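Local atomic coordinates of uncharacterized protein (Bacteroides eggerthii, PDB entry 4FTD), a protein that is of unknown function but combines a six-bladed beta-propeller with an immunoglobulin-like domain and may take part in carbohydrate metabolism. Residues P157-D169 against G173-V185. Numbering follows the deposited sequence.
Sequences PNFHTPHLLKVSD and GEIKPIMLDVTGV
Met-179, a selenomethionine, bends at chi2 (75°) and brings its methyl CE into the corner formed by two imidazoles. CE sits over one face of the His-163 ring, 4.2 Å from its centroid, a CH-pi contact, and lies 3.4 Å from CD2 of His-160; the Met-179 and His-160 side chains cross at about a right angle. The chi1 of His-163, 57°, places CG between the backbone N and the carbonyl carbon, and from there ND1 donates to Thr-161 O at 2.9 Å, the acceptor lying in the ring plane. NE2 bonds to Tyr-130, fixing the ring's rotation from both nitrogens. Were an alanine to stand here, the Met-179 methyl would probably lose its aromatic floor and Thr-161 O its ring donor.

Strand 178-179 is the outermost of a four-stranded antiparallel propeller blade, next to 163-166. Ile-178 and Leu-164 form the hydrogen-bonded pair, with N-H...O bonds of 2.8 Å in both directions, and Leu-180 N donates to Pro-162 O at 3.1 Å. A water on Thr-161 OG1, Pro-162 O and Leu-180 O supplements that pairing.

Beyond the strands, Asp-169 O accepts from Glu-174 N at 2.9 Å in a Schellman motif with Gly-173 as C-prime residue. The Asp-169 carboxylate lies across the Lys-176 side chain, OD2 3.7 Å from CD, and OD2 accepts from a second water, which also donates to Lys-176 O and accepts from Lys-166 N, bridging the segments where they make no direct bond. Asp-169 and Glu-174 share Arg-172, which probably offsets their mutual repulsion. Backbone bonds, two bridging waters and this salt-bridged carboxylate pair thus hold the edge alongside the side-chain packing.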
loop_
_atom_site.group_PDB
_atom_site.type_symbol
_atom_site.label_atom_id
_atom_site.label_comp_id
_atom_site.label_asym_id
_atom_site.label_seq_id
_atom_site.Cartn_x
_atom_site.Cartn_y
_atom_site.Cartn_z
ATOM N N PRO A 157 -31.445 10.615 -0.210
ATOM C CA PRO A 157 -32.044 11.700 -1.001
ATOM C C PRO A 157 -31.278 12.037 -2.299
ATOM O O PRO A 157 -31.786 12.835 -3.079
ATOM C CB PRO A 157 -31.945 12.884 -0.029
ATOM C CG PRO A 157 -30.575 12.681 0.605
ATOM C CD PRO A 157 -30.353 11.159 0.628
ATOM N N ASN A 158 -30.117 11.399 -2.558
ATOM C CA ASN A 158 -29.252 11.686 -3.712
ATOM C C ASN A 158 -29.759 11.030 -5.029
ATOM O O ASN A 158 -29.652 11.612 -6.122
ATOM C CB ASN A 158 -27.813 11.120 -3.483
ATOM C CG ASN A 158 -27.062 11.745 -2.279
ATOM O OD1 ASN A 158 -27.456 12.771 -1.781
ATOM N ND2 ASN A 158 -25.933 11.111 -1.846
ATOM N N PHE A 159 -30.250 9.795 -4.938
ATOM C CA PHE A 159 -30.577 8.998 -6.125
ATOM C C PHE A 159 -29.437 9.018 -7.149
ATOM O O PHE A 159 -29.660 9.220 -8.365
ATOM C CB PHE A 159 -31.945 9.421 -6.703
ATOM C CG PHE A 159 -33.085 9.174 -5.747
ATOM C CD1 PHE A 159 -33.624 7.901 -5.621
ATOM C CD2 PHE A 159 -33.546 10.183 -4.900
ATOM C CE1 PHE A 159 -34.645 7.643 -4.714
ATOM C CE2 PHE A 159 -34.600 9.949 -4.034
ATOM C CZ PHE A 159 -35.151 8.686 -3.932
ATOM N N HIS A 160 -28.234 8.718 -6.653
ATOM C CA HIS A 160 -27.018 8.601 -7.508
ATOM C C HIS A 160 -26.872 7.182 -8.047
ATOM O O HIS A 160 -26.992 6.222 -7.299
ATOM C CB HIS A 160 -25.713 8.935 -6.732
ATOM C CG HIS A 160 -25.548 10.390 -6.398
ATOM N ND1 HIS A 160 -24.639 10.849 -5.461
ATOM C CD2 HIS A 160 -26.182 11.489 -6.879
ATOM C CE1 HIS A 160 -24.727 12.166 -5.378
ATOM N NE2 HIS A 160 -25.661 12.579 -6.219
ATOM N N THR A 161 -26.668 7.089 -9.350
ATOM C CA THR A 161 -26.259 5.823 -10.017
ATOM C C THR A 161 -24.708 5.814 -10.032
ATOM O O THR A 161 -24.052 6.766 -9.608
ATOM C CB THR A 161 -26.927 5.731 -11.392
ATOM O OG1 THR A 161 -26.600 6.901 -12.114
ATOM C CG2 THR A 161 -28.502 5.611 -11.295
ATOM N N PRO A 162 -24.087 4.691 -10.454
ATOM C CA PRO A 162 -22.626 4.584 -10.359
ATOM C C PRO A 162 -21.873 5.687 -11.104
ATOM O O PRO A 162 -22.277 6.103 -12.205
ATOM C CB PRO A 162 -22.345 3.195 -10.952
ATOM C CG PRO A 162 -23.621 2.425 -10.650
ATOM C CD PRO A 162 -24.722 3.443 -10.855
ATOM N N HIS A 163 -20.825 6.195 -10.469
ATOM C CA HIS A 163 -20.162 7.341 -10.965
ATOM C C HIS A 163 -18.691 7.385 -10.616
ATOM O O HIS A 163 -18.229 6.661 -9.777
ATOM C CB HIS A 163 -20.856 8.613 -10.449
ATOM C CG HIS A 163 -20.932 8.707 -8.957
ATOM N ND1 HIS A 163 -21.862 7.988 -8.225
ATOM C CD2 HIS A 163 -20.235 9.473 -8.060
ATOM C CE1 HIS A 163 -21.740 8.330 -6.939
ATOM N NE2 HIS A 163 -20.740 9.199 -6.804
ATOM N N LEU A 164 -17.987 8.223 -11.358
ATOM C CA LEU A 164 -16.581 8.528 -11.144
ATOM C C LEU A 164 -16.434 9.922 -10.529
ATOM O O LEU A 164 -17.277 10.796 -10.717
ATOM C CB LEU A 164 -15.820 8.447 -12.466
ATOM C CG LEU A 164 -15.868 7.133 -13.236
ATOM C CD1 LEU A 164 -15.192 7.303 -14.594
ATOM C CD2 LEU A 164 -15.232 6.014 -12.461
ATOM N N LEU A 165 -15.363 10.093 -9.778
ATOM C CA LEU A 165 -14.955 11.350 -9.200
ATOM C C LEU A 165 -13.500 11.512 -9.647
ATOM O O LEU A 165 -12.677 10.639 -9.448
ATOM C CB LEU A 165 -15.060 11.242 -7.695
ATOM C CG LEU A 165 -16.421 10.957 -7.027
ATOM C CD1 LEU A 165 -16.243 10.607 -5.559
ATOM C CD2 LEU A 165 -17.335 12.185 -7.146
ATOM N N LYS A 166 -13.193 12.606 -10.292
ATOM C CA LYS A 166 -11.834 12.856 -10.739
ATOM C C LYS A 166 -10.982 13.149 -9.482
ATOM O O LYS A 166 -11.342 13.976 -8.628
ATOM C CB LYS A 166 -11.850 14.042 -11.710
ATOM C CG LYS A 166 -10.996 13.865 -12.952
ATOM C CD LYS A 166 -10.789 15.155 -13.745
ATOM C CE LYS A 166 -12.058 15.935 -14.071
ATOM N NZ LYS A 166 -13.064 15.157 -14.847
ATOM N N VAL A 167 -9.887 12.425 -9.329
ATOM C CA VAL A 167 -8.983 12.618 -8.184
ATOM C C VAL A 167 -8.451 14.066 -8.085
ATOM O O VAL A 167 -8.408 14.623 -6.985
ATOM C CB VAL A 167 -7.846 11.591 -8.185
ATOM C CG1 VAL A 167 -6.824 11.947 -7.103
ATOM C CG2 VAL A 167 -8.448 10.198 -7.957
ATOM N N SER A 168 -8.131 14.696 -9.203
ATOM C CA SER A 168 -7.681 16.117 -9.160
ATOM C C SER A 168 -8.763 17.029 -8.541
ATOM O O SER A 168 -8.433 17.957 -7.802
ATOM C CB SER A 168 -7.261 16.622 -10.532
ATOM O OG SER A 168 -8.311 16.446 -11.437
ATOM N N ASP A 169 -10.043 16.749 -8.807
ATOM C CA ASP A 169 -11.144 17.476 -8.145
ATOM C C ASP A 169 -11.224 17.189 -6.654
ATOM O O ASP A 169 -11.319 18.111 -5.856
ATOM C CB ASP A 169 -12.486 17.148 -8.775
ATOM C CG ASP A 169 -12.655 17.752 -10.159
ATOM O OD1 ASP A 169 -11.929 18.692 -10.505
ATOM O OD2 ASP A 169 -13.550 17.286 -10.899
ATOM N N GLY A 173 -10.951 19.253 -2.764
ATOM C CA GLY A 173 -12.180 19.165 -1.978
ATOM C C GLY A 173 -13.461 19.300 -2.791
ATOM O O GLY A 173 -14.512 19.510 -2.227
ATOM N N GLU A 174 -13.395 19.140 -4.107
ATOM C CA GLU A 174 -14.569 19.320 -4.953
ATOM C C GLU A 174 -15.141 17.970 -5.357
ATOM O O GLU A 174 -14.457 17.166 -5.980
ATOM C CB GLU A 174 -14.217 20.121 -6.210
ATOM C CG GLU A 174 -13.636 21.495 -5.932
ATOM C CD GLU A 174 -13.574 22.377 -7.166
ATOM O OE1 GLU A 174 -13.638 21.861 -8.308
ATOM O OE2 GLU A 174 -13.462 23.601 -6.988
ATOM N N ILE A 175 -16.412 17.762 -5.040
ATOM C CA ILE A 175 -17.175 16.556 -5.393
ATOM C C ILE A 175 -18.015 16.887 -6.637
ATOM O O ILE A 175 -18.967 17.667 -6.566
ATOM C CB ILE A 175 -18.031 16.108 -4.192
ATOM C CG1 ILE A 175 -17.104 15.549 -3.101
ATOM C CG2 ILE A 175 -19.078 15.078 -4.607
ATOM C CD1 ILE A 175 -17.823 15.104 -1.844
ATOM N N LYS A 176 -17.590 16.345 -7.778
ATOM C CA LYS A 176 -18.221 16.519 -9.086
ATOM C C LYS A 176 -18.403 15.149 -9.782
ATOM O O LYS A 176 -17.561 14.746 -10.574
ATOM C CB LYS A 176 -17.365 17.450 -9.926
ATOM C CG LYS A 176 -17.161 18.833 -9.264
ATOM C CD LYS A 176 -16.174 19.743 -10.002
ATOM C CE LYS A 176 -16.776 20.381 -11.239
ATOM N NZ LYS A 176 -15.859 21.404 -11.819
ATOM N N PRO A 177 -19.525 14.460 -9.490
ATOM C CA PRO A 177 -19.818 13.147 -10.049
ATOM C C PRO A 177 -19.918 13.107 -11.545
ATOM O O PRO A 177 -20.566 13.936 -12.163
ATOM C CB PRO A 177 -21.162 12.772 -9.404
ATOM C CG PRO A 177 -21.161 13.528 -8.104
ATOM C CD PRO A 177 -20.513 14.827 -8.445
ATOM N N ILE A 178 -19.238 12.145 -12.140
ATOM C CA ILE A 178 -19.310 11.912 -13.557
ATOM C C ILE A 178 -20.127 10.623 -13.602
ATOM O O ILE A 178 -19.600 9.541 -13.293
ATOM C CB ILE A 178 -17.900 11.728 -14.150
ATOM C CG1 ILE A 178 -17.016 12.982 -13.930
ATOM C CG2 ILE A 178 -17.987 11.392 -15.630
ATOM C CD1 ILE A 178 -15.524 12.636 -13.836
HETATM N N MSE A 179 -21.406 10.705 -13.936
HETATM C CA MSE A 179 -22.239 9.484 -14.016
HETATM C C MSE A 179 -21.956 8.610 -15.265
HETATM O O MSE A 179 -21.879 9.092 -16.381
HETATM C CB MSE A 179 -23.749 9.813 -13.970
HETATM C CG MSE A 179 -24.375 9.576 -12.518
HETATM SE SE MSE A 179 -23.744 11.078 -11.480
HETATM C CE MSE A 179 -24.375 10.562 -9.641
ATOM N N LEU A 180 -21.788 7.317 -15.045
ATOM C CA LEU A 180 -21.705 6.381 -16.114
ATOM C C LEU A 180 -23.022 6.241 -16.830
ATOM O O LEU A 180 -24.087 6.315 -16.213
ATOM C CB LEU A 180 -21.303 5.028 -15.528
ATOM C CG LEU A 180 -19.877 4.925 -14.959
ATOM C CD1 LEU A 180 -19.710 3.577 -14.235
ATOM C CD2 LEU A 180 -18.784 5.082 -16.042
ATOM N N ASP A 181 -22.959 5.960 -18.130
ATOM C CA ASP A 181 -24.144 5.581 -18.898
ATOM C C ASP A 181 -24.576 4.213 -18.423
ATOM O O ASP A 181 -23.820 3.258 -18.571
ATOM C CB ASP A 181 -23.808 5.590 -20.391
ATOM C CG ASP A 181 -24.987 5.259 -21.275
ATOM O OD1 ASP A 181 -26.047 4.803 -20.794
ATOM O OD2 ASP A 181 -24.834 5.457 -22.490
ATOM N N VAL A 182 -25.763 4.121 -17.795
ATOM C CA VAL A 182 -26.287 2.839 -17.274
ATOM C C VAL A 182 -27.537 2.391 -18.073
ATOM O O VAL A 182 -28.322 1.584 -17.611
ATOM C CB VAL A 182 -26.494 2.849 -15.731
ATOM C CG1 VAL A 182 -25.160 2.854 -14.997
ATOM C CG2 VAL A 182 -27.362 4.032 -15.293
ATOM N N THR A 183 -27.694 2.861 -19.307
ATOM C CA THR A 183 -28.815 2.401 -20.178
ATOM C C THR A 183 -28.724 0.889 -20.369
ATOM O O THR A 183 -27.658 0.367 -20.671
ATOM C CB THR A 183 -28.785 3.084 -21.546
ATOM O OG1 THR A 183 -28.637 4.467 -21.325
ATOM C CG2 THR A 183 -30.115 2.873 -22.329
ATOM N N GLY A 184 -29.802 0.178 -20.048
ATOM C CA GLY A 184 -29.804 -1.302 -20.140
ATOM C C GLY A 184 -29.025 -2.056 -19.089
ATOM O O GLY A 184 -28.929 -3.279 -19.171
ATOM N N VAL A 185 -28.468 -1.357 -18.087
ATOM C CA VAL A 185 -27.743 -1.997 -17.024
ATOM C C VAL A 185 -28.804 -2.367 -15.957
ATOM O O VAL A 185 -29.023 -1.644 -14.967
ATOM C CB VAL A 185 -26.593 -1.114 -16.492
ATOM C CG1 VAL A 185 -25.898 -1.785 -15.297
ATOM C CG2 VAL A 185 -25.617 -0.832 -17.622
HETATM O O HOH W 1 -24.596 6.022 -13.541
HETATM O O HOH W 2 -14.883 14.877 -10.280
#